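Local coordinates for protein aminoglycoside 6-adenylyltransferase (Bacillus subtilis, PDB 2PBE) that transfers a purine nucleotide from ATP or GTP to the O-6 position of streptomycin, also adenylates streptidine, and so mediates bacterial resistance to streptomycin, at residues E59-L64 and I71-P76; M163-V168 and K243-C248; R110-Y115 and S131-K136. One frame throughout, in Å; residues are numbered along the deposited sequence.

Contact 1 of 3, residues E59-L64 and I71-P76; sequences ENDQWL and IMMQKP
D61 and K75 reach for each other from opposite directions and close a salt bridge between the loop 59-64 and the residue just past the edge strand. K75 NZ donates to D61 OD2 at 3.1 Å, using the syn lone pair, and NZ stands 3.5 Å from OD1. A bend at chi3 (-78°) turns the last part of the lysine chain onto the carboxylate; such a long, flexible residue suits a place where the two CA atoms lie 10.5 Å apart. D78 gives the same ammonium group a second, long and weak ion pair. Strand 70-74 is the outermost strand at this end of the mixed sheet, pairing with 90-96, and I71 and M72 both face L95 in a classic beta bulge. The apolar share falls to the selenomethionine M73, whose selenium meets L64 CD1 at 3.7 Å, the two side chains crossing at about a right angle. M73 extends straight from the strand, CG anti to the backbone N (chi1 172°), then bends at chi3 to bring CE to 3.5 Å from D61 OD2. L64, buried, also packs on Y92 and lays its CG over one face of the W63 ring, toward the rim.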
ATOM      1  N   GLU A  59       2.130  -3.896 -29.785  1.00 42.30           N
ATOM      2  CA  GLU A  59       1.232  -3.711 -30.936  1.00 43.93           C
ATOM      3  C   GLU A  59       1.338  -2.260 -31.443  1.00 42.88           C
ATOM      4  O   GLU A  59       1.525  -2.021 -32.642  1.00 42.99           O
ATOM      5  CB  GLU A  59      -0.222  -4.031 -30.550  1.00 47.25           C
ATOM      6  CG  GLU A  59      -0.846  -5.140 -31.390  1.00 51.84           C
ATOM      7  CD  GLU A  59      -1.102  -6.428 -30.605  1.00 56.34           C
ATOM      8  OE1 GLU A  59      -2.147  -6.510 -29.902  1.00 57.52           O
ATOM      9  OE2 GLU A  59      -0.252  -7.351 -30.681  1.00 58.11           O
ATOM     10  N   ASN A  60       1.225  -1.297 -30.524  1.00 41.47           N
ATOM     11  CA  ASN A  60       1.362   0.123 -30.856  1.00 39.89           C
ATOM     12  C   ASN A  60       1.549   0.950 -29.588  1.00 37.42           C
ATOM     13  O   ASN A  60       1.610   0.399 -28.501  1.00 37.04           O
ATOM     14  CB  ASN A  60       0.160   0.637 -31.666  1.00 41.75           C
ATOM     15  CG  ASN A  60      -1.120   0.618 -30.880  1.00 42.33           C
ATOM     16  OD1 ASN A  60      -1.645  -0.442 -30.540  1.00 44.38           O
ATOM     17  ND2 ASN A  60      -1.638   1.806 -30.588  1.00 43.82           N
ATOM     18  N   ASP A  61       1.631   2.270 -29.725  1.00 35.83           N
ATOM     19  CA  ASP A  61       1.886   3.137 -28.580  1.00 35.34           C
ATOM     20  C   ASP A  61       0.724   3.934 -28.000  1.00 35.33           C
ATOM     21  O   ASP A  61       0.952   4.881 -27.252  1.00 35.53           O
ATOM     22  CB  ASP A  61       3.031   4.098 -28.922  1.00 34.94           C
ATOM     23  CG  ASP A  61       4.288   3.375 -29.389  1.00 36.57           C
ATOM     24  OD1 ASP A  61       4.518   2.216 -28.963  1.00 34.87           O
ATOM     25  OD2 ASP A  61       5.054   3.976 -30.176  1.00 36.19           O
ATOM     26  N   GLN A  62      -0.508   3.555 -28.324  1.00 35.72           N
ATOM     27  CA  GLN A  62      -1.693   4.260 -27.830  1.00 36.48           C
ATOM     28  C   GLN A  62      -1.895   4.165 -26.314  1.00 35.96           C
ATOM     29  O   GLN A  62      -2.205   5.161 -25.656  1.00 35.89           O
ATOM     30  CB  GLN A  62      -2.950   3.733 -28.535  1.00 39.48           C
ATOM     31  CG  GLN A  62      -3.311   4.431 -29.843  1.00 42.47           C
ATOM     32  CD  GLN A  62      -3.578   5.916 -29.655  1.00 46.26           C
ATOM     33  OE1 GLN A  62      -4.460   6.314 -28.889  1.00 47.62           O
ATOM     34  NE2 GLN A  62      -2.818   6.746 -30.366  1.00 46.94           N
ATOM     35  N   TRP A  63      -1.711   2.968 -25.759  1.00 35.01           N
ATOM     36  CA  TRP A  63      -1.893   2.764 -24.327  1.00 34.26           C
ATOM     37  C   TRP A  63      -1.015   3.699 -23.472  1.00 33.78           C
ATOM     38  O   TRP A  63      -1.286   3.906 -22.282  1.00 33.26           O
ATOM     39  CB  TRP A  63      -1.604   1.312 -23.967  1.00 34.46           C
ATOM     40  CG  TRP A  63      -0.222   0.926 -24.272  1.00 35.67           C
ATOM     41  CD1 TRP A  63       0.271   0.531 -25.491  1.00 36.33           C
ATOM     42  CD2 TRP A  63       0.873   0.931 -23.366  1.00 35.33           C
ATOM     43  NE1 TRP A  63       1.624   0.290 -25.392  1.00 37.13           N
ATOM     44  CE2 TRP A  63       2.027   0.523 -24.100  1.00 35.48           C
ATOM     45  CE3 TRP A  63       1.004   1.238 -21.994  1.00 34.77           C
ATOM     46  CZ2 TRP A  63       3.312   0.413 -23.504  1.00 34.65           C
ATOM     47  CZ3 TRP A  63       2.282   1.128 -21.392  1.00 34.61           C
ATOM     48  CH2 TRP A  63       3.422   0.717 -22.157  1.00 33.85           C
ATOM     49  N   LEU A  64       0.033   4.245 -24.083  1.00 32.16           N
ATOM     50  CA  LEU A  64       0.959   5.145 -23.403  1.00 31.47           C
ATOM     51  C   LEU A  64       0.389   6.536 -23.174  1.00 32.33           C
ATOM     52  O   LEU A  64       0.841   7.263 -22.305  1.00 32.45           O
ATOM     53  CB  LEU A  64       2.247   5.259 -24.213  1.00 29.83           C
ATOM     54  CG  LEU A  64       3.233   4.089 -24.190  1.00 27.65           C
ATOM     55  CD1 LEU A  64       4.193   4.202 -25.347  1.00 25.15           C
ATOM     56  CD2 LEU A  64       3.981   4.079 -22.885  1.00 27.38           C
ATOM     57  N   ILE A  71       6.974  15.391 -24.409  1.00 35.29           N
ATOM     58  CA  ILE A  71       7.824  16.189 -25.279  1.00 34.88           C
ATOM     59  C   ILE A  71       8.402  15.236 -26.333  1.00 35.71           C
ATOM     60  O   ILE A  71       8.440  15.562 -27.512  1.00 35.58           O
ATOM     61  CB  ILE A  71       8.949  16.863 -24.454  1.00 34.49           C
ATOM     62  CG1 ILE A  71       8.322  17.883 -23.500  1.00 33.79           C
ATOM     63  CG2 ILE A  71       9.978  17.504 -25.374  1.00 34.70           C
ATOM     64  CD1 ILE A  71       9.254  18.458 -22.475  1.00 33.09           C
HETATM   65  N   MSE A  72       8.851  14.060 -25.905  1.00 37.43           N
HETATM   66  CA  MSE A  72       9.368  13.060 -26.841  1.00 39.78           C
HETATM   67  C   MSE A  72       9.541  11.721 -26.151  1.00 38.97           C
HETATM   68  O   MSE A  72       9.355  11.616 -24.934  1.00 38.46           O
HETATM   69  CB  MSE A  72      10.700  13.496 -27.433  1.00 43.01           C
HETATM   70  CG  MSE A  72      11.838  13.367 -26.464  1.00 48.21           C
HETATM   71 SE   MSE A  72      13.564  13.786 -27.210  1.00 54.63          SE
HETATM   72  CE  MSE A  72      14.388  14.408 -25.625  1.00 52.83           C
HETATM   73  N   MSE A  73       9.931  10.705 -26.920  1.00 39.63           N
HETATM   74  CA  MSE A  73      10.100   9.380 -26.359  1.00 40.03           C
HETATM   75  C   MSE A  73      11.122   8.566 -27.121  1.00 38.33           C
HETATM   76  O   MSE A  73      11.318   8.766 -28.315  1.00 37.51           O
HETATM   77  CB  MSE A  73       8.742   8.689 -26.390  1.00 43.19           C
HETATM   78  CG  MSE A  73       8.746   7.235 -26.017  1.00 50.65           C
HETATM   79 SE   MSE A  73       6.962   6.521 -26.279  1.00 62.03          SE
HETATM   80  CE  MSE A  73       7.096   5.858 -28.095  1.00 59.11           C
ATOM     81  N   GLN A  74      11.766   7.631 -26.416  1.00 37.20           N
ATOM     82  CA  GLN A  74      12.757   6.754 -27.025  1.00 35.83           C
ATOM     83  C   GLN A  74      12.444   5.300 -26.674  1.00 34.24           C
ATOM     84  O   GLN A  74      12.094   4.994 -25.525  1.00 33.91           O
ATOM     85  CB  GLN A  74      14.172   7.122 -26.549  1.00 35.54           C
ATOM     86  CG  GLN A  74      15.288   6.227 -27.110  1.00 37.40           C
ATOM     87  CD  GLN A  74      16.687   6.689 -26.713  1.00 39.36           C
ATOM     88  OE1 GLN A  74      17.106   7.811 -27.037  1.00 39.89           O
ATOM     89  NE2 GLN A  74      17.419   5.827 -25.999  1.00 40.36           N
ATOM     90  N   LYS A  75      12.525   4.416 -27.665  1.00 32.35           N
ATOM     91  CA  LYS A  75      12.287   2.989 -27.451  1.00 31.19           C
ATOM     92  C   LYS A  75      13.615   2.322 -27.827  1.00 31.82           C
ATOM     93  O   LYS A  75      13.836   1.960 -28.982  1.00 29.58           O
ATOM     94  CB  LYS A  75      11.132   2.490 -28.316  1.00 30.54           C
ATOM     95  CG  LYS A  75       9.799   3.135 -27.966  1.00 30.59           C
ATOM     96  CD  LYS A  75       8.612   2.524 -28.698  1.00 31.03           C
ATOM     97  CE  LYS A  75       8.494   2.985 -30.137  1.00 32.68           C
ATOM     98  NZ  LYS A  75       7.467   2.192 -30.895  1.00 33.96           N
ATOM     99  N   PRO A  76      14.520   2.160 -26.837  1.00 32.89           N
ATOM    100  CA  PRO A  76      15.851   1.561 -26.980  1.00 33.65           C
ATOM    101  C   PRO A  76      15.966   0.188 -27.636  1.00 34.20           C
ATOM    102  O   PRO A  76      17.005  -0.132 -28.224  1.00 35.09           O
ATOM    103  CB  PRO A  76      16.369   1.536 -25.545  1.00 33.30           C
ATOM    104  CG  PRO A  76      15.707   2.698 -24.929  1.00 32.70           C
ATOM    105  CD  PRO A  76      14.304   2.536 -25.428  1.00 33.39           C
TER

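Contact 2 of 3, residues M163-V168 and K243-C248; sequences MVSTYV and KSLFTC
L245 and V168, both apolar and buried, meet between two helices, their branched ends reaching toward each other tip to tip. V168 CG1 lies 4.1 Å from L245 CD1 and equally near CD2, settling against the fork of the leucine. L245 has CG anti to the backbone N (chi1 179°), which carries that fork away from its own helix and toward the other; the CA atoms of this pair are 7.8 Å apart. Branched aliphatic residues suit such a site, since they cover one another and bring no polar group that would need a partner.

No hydrogen bond joins the two segments. S165 OG rests against L245 CD1 at 3.6 Å, but its hydrogen bond runs to the hydroxyl of Y249, farther along the leucine's own helix. A serine is small enough for a close helix pair, and its buried hydroxyl is satisfied by that tyrosine. Within the first helix T166 OG1 gives its proton to M163 O at 2.7 Å, a carbonyl that also accepts from T166 N.

Helices 151-173 and 238-263 thus pack inside a helical bundle: helix 177-204 covers V164 and V168 through I187, A180, H183 and V188, while helix 270-283 takes up T166 and F246.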
HETATM    1  N   MSE A 163      -2.760  -2.874  22.537  1.00 26.70           N
HETATM    2  CA  MSE A 163      -1.812  -2.508  23.574  1.00 28.36           C
HETATM    3  C   MSE A 163      -1.431  -1.047  23.515  1.00 28.45           C
HETATM    4  O   MSE A 163      -1.586  -0.329  24.501  1.00 27.98           O
HETATM    5  CB  MSE A 163      -0.552  -3.368  23.493  1.00 34.19           C
HETATM    6  CG  MSE A 163       0.471  -3.099  24.617  1.00 40.84           C
HETATM    7 SE   MSE A 163      -0.192  -3.401  26.454  1.00 54.68          SE
HETATM    8  CE  MSE A 163       0.342  -5.255  26.740  1.00 47.01           C
ATOM      9  N   VAL A 164      -0.931  -0.603  22.371  1.00 27.77           N
ATOM     10  CA  VAL A 164      -0.514   0.773  22.240  1.00 29.07           C
ATOM     11  C   VAL A 164      -1.732   1.666  22.431  1.00 30.29           C
ATOM     12  O   VAL A 164      -1.633   2.835  22.827  1.00 30.25           O
ATOM     13  CB  VAL A 164       0.114   1.008  20.879  1.00 29.41           C
ATOM     14  CG1 VAL A 164       0.440   2.479  20.691  1.00 28.95           C
ATOM     15  CG2 VAL A 164       1.375   0.155  20.761  1.00 28.36           C
ATOM     16  N   SER A 165      -2.890   1.088  22.156  1.00 30.46           N
ATOM     17  CA  SER A 165      -4.133   1.811  22.293  1.00 30.66           C
ATOM     18  C   SER A 165      -4.336   2.304  23.729  1.00 32.17           C
ATOM     19  O   SER A 165      -4.890   3.392  23.949  1.00 32.83           O
ATOM     20  CB  SER A 165      -5.286   0.901  21.888  1.00 30.53           C
ATOM     21  OG  SER A 165      -6.490   1.612  21.909  1.00 32.08           O
ATOM     22  N   THR A 166      -3.884   1.514  24.706  1.00 31.73           N
ATOM     23  CA  THR A 166      -4.021   1.894  26.116  1.00 31.32           C
ATOM     24  C   THR A 166      -3.146   3.093  26.463  1.00 32.19           C
ATOM     25  O   THR A 166      -3.395   3.795  27.449  1.00 30.79           O
ATOM     26  CB  THR A 166      -3.628   0.774  27.082  1.00 30.82           C
ATOM     27  OG1 THR A 166      -2.226   0.516  26.962  1.00 32.09           O
ATOM     28  CG2 THR A 166      -4.418  -0.478  26.799  1.00 30.23           C
ATOM     29  N   TYR A 167      -2.097   3.297  25.672  1.00 33.41           N
ATOM     30  CA  TYR A 167      -1.208   4.422  25.899  1.00 33.18           C
ATOM     31  C   TYR A 167      -1.980   5.689  25.567  1.00 32.92           C
ATOM     32  O   TYR A 167      -1.822   6.704  26.227  1.00 34.61           O
ATOM     33  CB  TYR A 167       0.037   4.305  25.025  1.00 34.29           C
ATOM     34  CG  TYR A 167       0.987   3.145  25.347  1.00 35.81           C
ATOM     35  CD1 TYR A 167       0.582   2.032  26.147  1.00 36.21           C
ATOM     36  CD2 TYR A 167       2.298   3.136  24.808  1.00 37.05           C
ATOM     37  CE1 TYR A 167       1.471   0.934  26.398  1.00 38.71           C
ATOM     38  CE2 TYR A 167       3.199   2.044  25.059  1.00 38.27           C
ATOM     39  CZ  TYR A 167       2.772   0.955  25.851  1.00 39.20           C
ATOM     40  OH  TYR A 167       3.631  -0.093  26.065  1.00 40.56           O
ATOM     41  N   VAL A 168      -2.845   5.604  24.561  1.00 31.52           N
ATOM     42  CA  VAL A 168      -3.660   6.744  24.141  1.00 30.67           C
ATOM     43  C   VAL A 168      -4.712   7.049  25.214  1.00 32.11           C
ATOM     44  O   VAL A 168      -5.066   8.208  25.472  1.00 31.35           O
ATOM     45  CB  VAL A 168      -4.372   6.444  22.779  1.00 29.09           C
ATOM     46  CG1 VAL A 168      -5.153   7.659  22.291  1.00 25.46           C
ATOM     47  CG2 VAL A 168      -3.322   6.030  21.735  1.00 26.38           C
ATOM     48  N   LYS A 243     -13.006  10.397  20.685  1.00 31.00           N
ATOM     49  CA  LYS A 243     -13.835  10.055  19.538  1.00 30.42           C
ATOM     50  C   LYS A 243     -12.978   9.378  18.464  1.00 29.35           C
ATOM     51  O   LYS A 243     -13.316   8.294  17.989  1.00 29.02           O
ATOM     52  CB  LYS A 243     -14.500  11.335  19.009  1.00 32.11           C
ATOM     53  CG  LYS A 243     -15.510  11.128  17.880  1.00 36.18           C
ATOM     54  CD  LYS A 243     -16.376  12.369  17.627  1.00 37.94           C
ATOM     55  CE  LYS A 243     -15.595  13.594  17.167  1.00 38.97           C
ATOM     56  NZ  LYS A 243     -16.541  14.709  16.807  1.00 39.13           N
ATOM     57  N   SER A 244     -11.866   9.996  18.099  1.00 29.35           N
ATOM     58  CA  SER A 244     -10.979   9.421  17.096  1.00 30.41           C
ATOM     59  C   SER A 244     -10.580   8.003  17.496  1.00 30.08           C
ATOM     60  O   SER A 244     -10.607   7.097  16.677  1.00 30.08           O
ATOM     61  CB  SER A 244      -9.716  10.268  16.948  1.00 30.71           C
ATOM     62  OG  SER A 244      -9.980  11.477  16.259  1.00 32.74           O
ATOM     63  N   LEU A 245     -10.214   7.825  18.764  1.00 30.23           N
ATOM     64  CA  LEU A 245      -9.789   6.521  19.283  1.00 28.92           C
ATOM     65  C   LEU A 245     -10.886   5.480  19.234  1.00 28.25           C
ATOM     66  O   LEU A 245     -10.666   4.351  18.791  1.00 26.30           O
ATOM     67  CB  LEU A 245      -9.299   6.660  20.727  1.00 29.80           C
ATOM     68  CG  LEU A 245      -8.856   5.333  21.354  1.00 30.99           C
ATOM     69  CD1 LEU A 245      -7.588   4.824  20.684  1.00 30.64           C
ATOM     70  CD2 LEU A 245      -8.625   5.545  22.836  1.00 33.04           C
ATOM     71  N   PHE A 246     -12.065   5.848  19.720  1.00 27.96           N
ATOM     72  CA  PHE A 246     -13.166   4.902  19.694  1.00 28.00           C
ATOM     73  C   PHE A 246     -13.528   4.555  18.263  1.00 27.94           C
ATOM     74  O   PHE A 246     -13.955   3.436  17.992  1.00 28.16           O
ATOM     75  CB  PHE A 246     -14.387   5.447  20.425  1.00 28.71           C
ATOM     76  CG  PHE A 246     -14.181   5.630  21.906  1.00 31.03           C
ATOM     77  CD1 PHE A 246     -13.313   4.787  22.637  1.00 30.14           C
ATOM     78  CD2 PHE A 246     -14.901   6.618  22.594  1.00 31.45           C
ATOM     79  CE1 PHE A 246     -13.170   4.936  24.050  1.00 31.43           C
ATOM     80  CE2 PHE A 246     -14.776   6.784  23.999  1.00 31.97           C
ATOM     81  CZ  PHE A 246     -13.907   5.941  24.729  1.00 32.09           C
ATOM     82  N   THR A 247     -13.350   5.513  17.359  1.00 26.46           N
ATOM     83  CA  THR A 247     -13.651   5.285  15.948  1.00 26.60           C
ATOM     84  C   THR A 247     -12.692   4.215  15.408  1.00 26.69           C
ATOM     85  O   THR A 247     -13.115   3.328  14.677  1.00 27.71           O
ATOM     86  CB  THR A 247     -13.572   6.619  15.148  1.00 27.12           C
ATOM     87  OG1 THR A 247     -14.621   7.485  15.598  1.00 26.65           O
ATOM     88  CG2 THR A 247     -13.726   6.387  13.630  1.00 23.63           C
ATOM     89  N   CYS A 248     -11.417   4.294  15.781  1.00 26.07           N
ATOM     90  CA  CYS A 248     -10.437   3.295  15.373  1.00 26.31           C
ATOM     91  C   CYS A 248     -10.852   1.941  15.954  1.00 26.65           C
ATOM     92  O   CYS A 248     -10.694   0.900  15.315  1.00 25.28           O
ATOM     93  CB  CYS A 248      -9.052   3.668  15.881  1.00 28.29           C
ATOM     94  SG  CYS A 248      -8.388   5.167  15.110  1.00 34.02           S
TER

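Contact 3 of 3, residues R110-Y115 and S131-K136; sequences REAEDY and SFINYK
A small apolar contact, partly buried, joins the first turn of helix 112-117 to the loop that follows strand 125-128, with I133 set against A112 and E113. No hydrogen bond crosses between the two segments, and together they bury 108 Å². I133 supplies the whole of the loop's share, chiefly through one methyl: CD1 lies 3.6 Å from A112 CB and the same distance from E113 CG. With CG1 beside the backbone N (chi1 -49°) and chi2 extended at 166°, this longer branch of the isoleucine points its end at the helix. The CA atoms of E113 and I133 are 7.0 Å apart.

The helix starts shortly after strand 101-108 of the mixed sheet, with E111 at the N-cap position, and Y115 N bonds to E111 O at 3.1 Å. Alanine suits the first turn because its lone methyl, turned toward the loop, fills a buried place while the backbone stays close. E113 meets the isoleucine differently, crossing it at about a right angle: its aliphatic CG does the touching, and a bend at chi2 (80°) folds the chain over so that OE1 also lies 3.6 Å from I133 CD1. A glutamate can serve at this exposed position, its methylenes packing while the carboxylate stays at the outside of the contact.

On the loop side, D128 at the end of its strand receives hydrogen bonds from S131 N and Y135 OH, which fix the loop on both sides of I133. I133 CB lies at the edge of the Y135 ring, in its plane, and that ring also meets F116 of the helix.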
ATOM      1  N   ARG A 110       7.810 -14.441 -16.602  1.00 42.30           N
ATOM      2  CA  ARG A 110       8.531 -15.683 -16.411  1.00 44.98           C
ATOM      3  C   ARG A 110       9.962 -15.458 -15.905  1.00 44.83           C
ATOM      4  O   ARG A 110      10.572 -16.369 -15.352  1.00 44.85           O
ATOM      5  CB  ARG A 110       8.554 -16.467 -17.736  1.00 48.58           C
ATOM      6  CG  ARG A 110       9.404 -17.741 -17.719  1.00 56.36           C
ATOM      7  CD  ARG A 110       9.019 -18.703 -16.576  1.00 61.77           C
ATOM      8  NE  ARG A 110       9.587 -20.037 -16.774  1.00 66.98           N
ATOM      9  CZ  ARG A 110       9.173 -20.887 -17.711  1.00 69.58           C
ATOM     10  NH1 ARG A 110       8.185 -20.549 -18.528  1.00 70.74           N
ATOM     11  NH2 ARG A 110       9.763 -22.070 -17.846  1.00 70.53           N
ATOM     12  N   GLU A 111      10.487 -14.244 -16.066  1.00 44.48           N
ATOM     13  CA  GLU A 111      11.867 -13.943 -15.674  1.00 45.25           C
ATOM     14  C   GLU A 111      12.032 -13.192 -14.358  1.00 46.37           C
ATOM     15  O   GLU A 111      13.102 -12.638 -14.085  1.00 46.46           O
ATOM     16  CB  GLU A 111      12.553 -13.152 -16.793  1.00 45.92           C
ATOM     17  CG  GLU A 111      12.295 -13.753 -18.175  1.00 48.32           C
ATOM     18  CD  GLU A 111      13.188 -13.175 -19.241  1.00 48.11           C
ATOM     19  OE1 GLU A 111      14.391 -13.033 -18.959  1.00 49.71           O
ATOM     20  OE2 GLU A 111      12.716 -12.875 -20.359  1.00 48.18           O
ATOM     21  N   ALA A 112      10.973 -13.175 -13.554  1.00 47.78           N
ATOM     22  CA  ALA A 112      10.981 -12.490 -12.270  1.00 50.36           C
ATOM     23  C   ALA A 112      11.950 -13.151 -11.304  1.00 52.52           C
ATOM     24  O   ALA A 112      12.778 -12.484 -10.681  1.00 53.08           O
ATOM     25  CB  ALA A 112       9.571 -12.486 -11.672  1.00 50.20           C
ATOM     26  N   GLU A 113      11.828 -14.468 -11.177  1.00 55.04           N
ATOM     27  CA  GLU A 113      12.681 -15.271 -10.320  1.00 58.08           C
ATOM     28  C   GLU A 113      14.156 -14.974 -10.584  1.00 58.62           C
ATOM     29  O   GLU A 113      14.890 -14.633  -9.666  1.00 57.47           O
ATOM     30  CB  GLU A 113      12.401 -16.760 -10.561  1.00 60.73           C
ATOM     31  CG  GLU A 113      10.919 -17.148 -10.661  1.00 65.36           C
ATOM     32  CD  GLU A 113      10.298 -16.847 -12.037  1.00 68.16           C
ATOM     33  OE1 GLU A 113       9.805 -15.718 -12.254  1.00 68.70           O
ATOM     34  OE2 GLU A 113      10.322 -17.753 -12.913  1.00 70.15           O
ATOM     35  N   ASP A 114      14.566 -15.098 -11.851  1.00 60.80           N
ATOM     36  CA  ASP A 114      15.952 -14.845 -12.241  1.00 63.56           C
ATOM     37  C   ASP A 114      16.318 -13.447 -11.772  1.00 65.20           C
ATOM     38  O   ASP A 114      17.343 -13.238 -11.124  1.00 66.22           O
ATOM     39  CB  ASP A 114      16.146 -14.896 -13.770  1.00 63.96           C
ATOM     40  CG  ASP A 114      15.893 -16.273 -14.374  1.00 64.87           C
ATOM     41  OD1 ASP A 114      16.413 -17.270 -13.815  1.00 65.10           O
ATOM     42  OD2 ASP A 114      15.202 -16.365 -15.423  1.00 64.57           O
ATOM     43  N   TYR A 115      15.454 -12.500 -12.122  1.00 66.34           N
ATOM     44  CA  TYR A 115      15.623 -11.086 -11.784  1.00 67.14           C
ATOM     45  C   TYR A 115      15.867 -10.856 -10.302  1.00 68.61           C
ATOM     46  O   TYR A 115      16.889 -10.262  -9.932  1.00 68.99           O
ATOM     47  CB  TYR A 115      14.374 -10.319 -12.197  1.00 65.24           C
ATOM     48  CG  TYR A 115      14.474  -8.818 -11.997  1.00 62.77           C
ATOM     49  CD1 TYR A 115      14.887  -7.965 -13.056  1.00 62.17           C
ATOM     50  CD2 TYR A 115      14.104  -8.226 -10.758  1.00 61.94           C
ATOM     51  CE1 TYR A 115      14.909  -6.545 -12.889  1.00 61.55           C
ATOM     52  CE2 TYR A 115      14.135  -6.822 -10.573  1.00 60.09           C
ATOM     53  CZ  TYR A 115      14.523  -5.984 -11.633  1.00 60.82           C
ATOM     54  OH  TYR A 115      14.446  -4.622 -11.429  1.00 59.92           O
ATOM     55  N   SER A 131       1.939 -13.545  -6.242  1.00 48.40           N
ATOM     56  CA  SER A 131       2.665 -13.937  -5.039  1.00 51.78           C
ATOM     57  C   SER A 131       3.252 -15.353  -5.180  1.00 54.25           C
ATOM     58  O   SER A 131       3.270 -16.116  -4.219  1.00 56.41           O
ATOM     59  CB  SER A 131       1.725 -13.886  -3.820  1.00 50.15           C
ATOM     60  OG  SER A 131       0.758 -12.850  -3.931  1.00 49.68           O
ATOM     61  N   PHE A 132       3.713 -15.708  -6.376  1.00 56.25           N
ATOM     62  CA  PHE A 132       4.290 -17.039  -6.580  1.00 58.30           C
ATOM     63  C   PHE A 132       5.644 -17.121  -5.887  1.00 59.84           C
ATOM     64  O   PHE A 132       5.976 -18.126  -5.241  1.00 60.83           O
ATOM     65  CB  PHE A 132       4.460 -17.325  -8.073  1.00 57.15           C
ATOM     66  N   ILE A 133       6.416 -16.052  -6.030  1.00 60.90           N
ATOM     67  CA  ILE A 133       7.756 -15.961  -5.462  1.00 61.82           C
ATOM     68  C   ILE A 133       7.764 -15.362  -4.057  1.00 63.41           C
ATOM     69  O   ILE A 133       6.808 -14.681  -3.648  1.00 64.24           O
ATOM     70  CB  ILE A 133       8.655 -15.087  -6.370  1.00 61.22           C
ATOM     71  CG1 ILE A 133       8.505 -15.572  -7.819  1.00 62.15           C
ATOM     72  CG2 ILE A 133      10.122 -15.166  -5.926  1.00 59.93           C
ATOM     73  CD1 ILE A 133       9.056 -14.638  -8.859  1.00 62.67           C
ATOM     74  N   ASN A 134       8.850 -15.647  -3.335  1.00 64.39           N
ATOM     75  CA  ASN A 134       9.086 -15.136  -1.985  1.00 65.05           C
ATOM     76  C   ASN A 134      10.317 -14.221  -2.108  1.00 64.88           C
ATOM     77  O   ASN A 134      11.205 -14.486  -2.924  1.00 64.37           O
ATOM     78  CB  ASN A 134       9.365 -16.287  -1.050  1.00 64.63           C
ATOM     79  N   TYR A 135      10.369 -13.138  -1.318  1.00 64.02           N
ATOM     80  CA  TYR A 135      11.508 -12.206  -1.406  1.00 63.37           C
ATOM     81  C   TYR A 135      11.728 -11.130  -0.327  1.00 64.20           C
ATOM     82  O   TYR A 135      11.188 -11.189   0.774  1.00 64.31           O
ATOM     83  CB  TYR A 135      11.500 -11.530  -2.788  1.00 61.66           C
ATOM     84  CG  TYR A 135      10.115 -11.093  -3.213  1.00 59.51           C
ATOM     85  CD1 TYR A 135       9.479  -9.967  -2.627  1.00 57.79           C
ATOM     86  CD2 TYR A 135       9.403 -11.840  -4.179  1.00 58.57           C
ATOM     87  CE1 TYR A 135       8.141  -9.599  -2.995  1.00 56.11           C
ATOM     88  CE2 TYR A 135       8.073 -11.484  -4.551  1.00 56.54           C
ATOM     89  CZ  TYR A 135       7.450 -10.368  -3.953  1.00 56.15           C
ATOM     90  OH  TYR A 135       6.150 -10.060  -4.279  1.00 55.46           O
ATOM     91  N   LYS A 136      12.576 -10.166  -0.708  1.00 64.91           N
ATOM     92  CA  LYS A 136      13.040  -9.024   0.084  1.00 65.60           C
ATOM     93  C   LYS A 136      12.166  -8.317   1.135  1.00 66.03           C
ATOM     94  O   LYS A 136      11.006  -8.646   1.371  1.00 65.07           O
ATOM     95  CB  LYS A 136      13.634  -7.944  -0.874  1.00 65.93           C
TER

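Overall arrangement
Contact 2 is the buried one, made wholly within the helical part of the chain, whereas contacts 1 and 3 are partly buried and belong to the mixed sheet and the elements around it. Contacts 1 and 2 lie on opposite sides of the chain's centre, with centres about 50 Å apart; contacts 1 and 3 are nearer, about 27 Å between centres, and none of the three touches another. No helix or strand serves two of them. Chemistry follows place: contact 1, at the sheet's outer strand, joins an ion pair to apolar packing; contact 2 relies on aliphatic ends between helices; contact 3 joins a helix start to a loop without polar bonds across it.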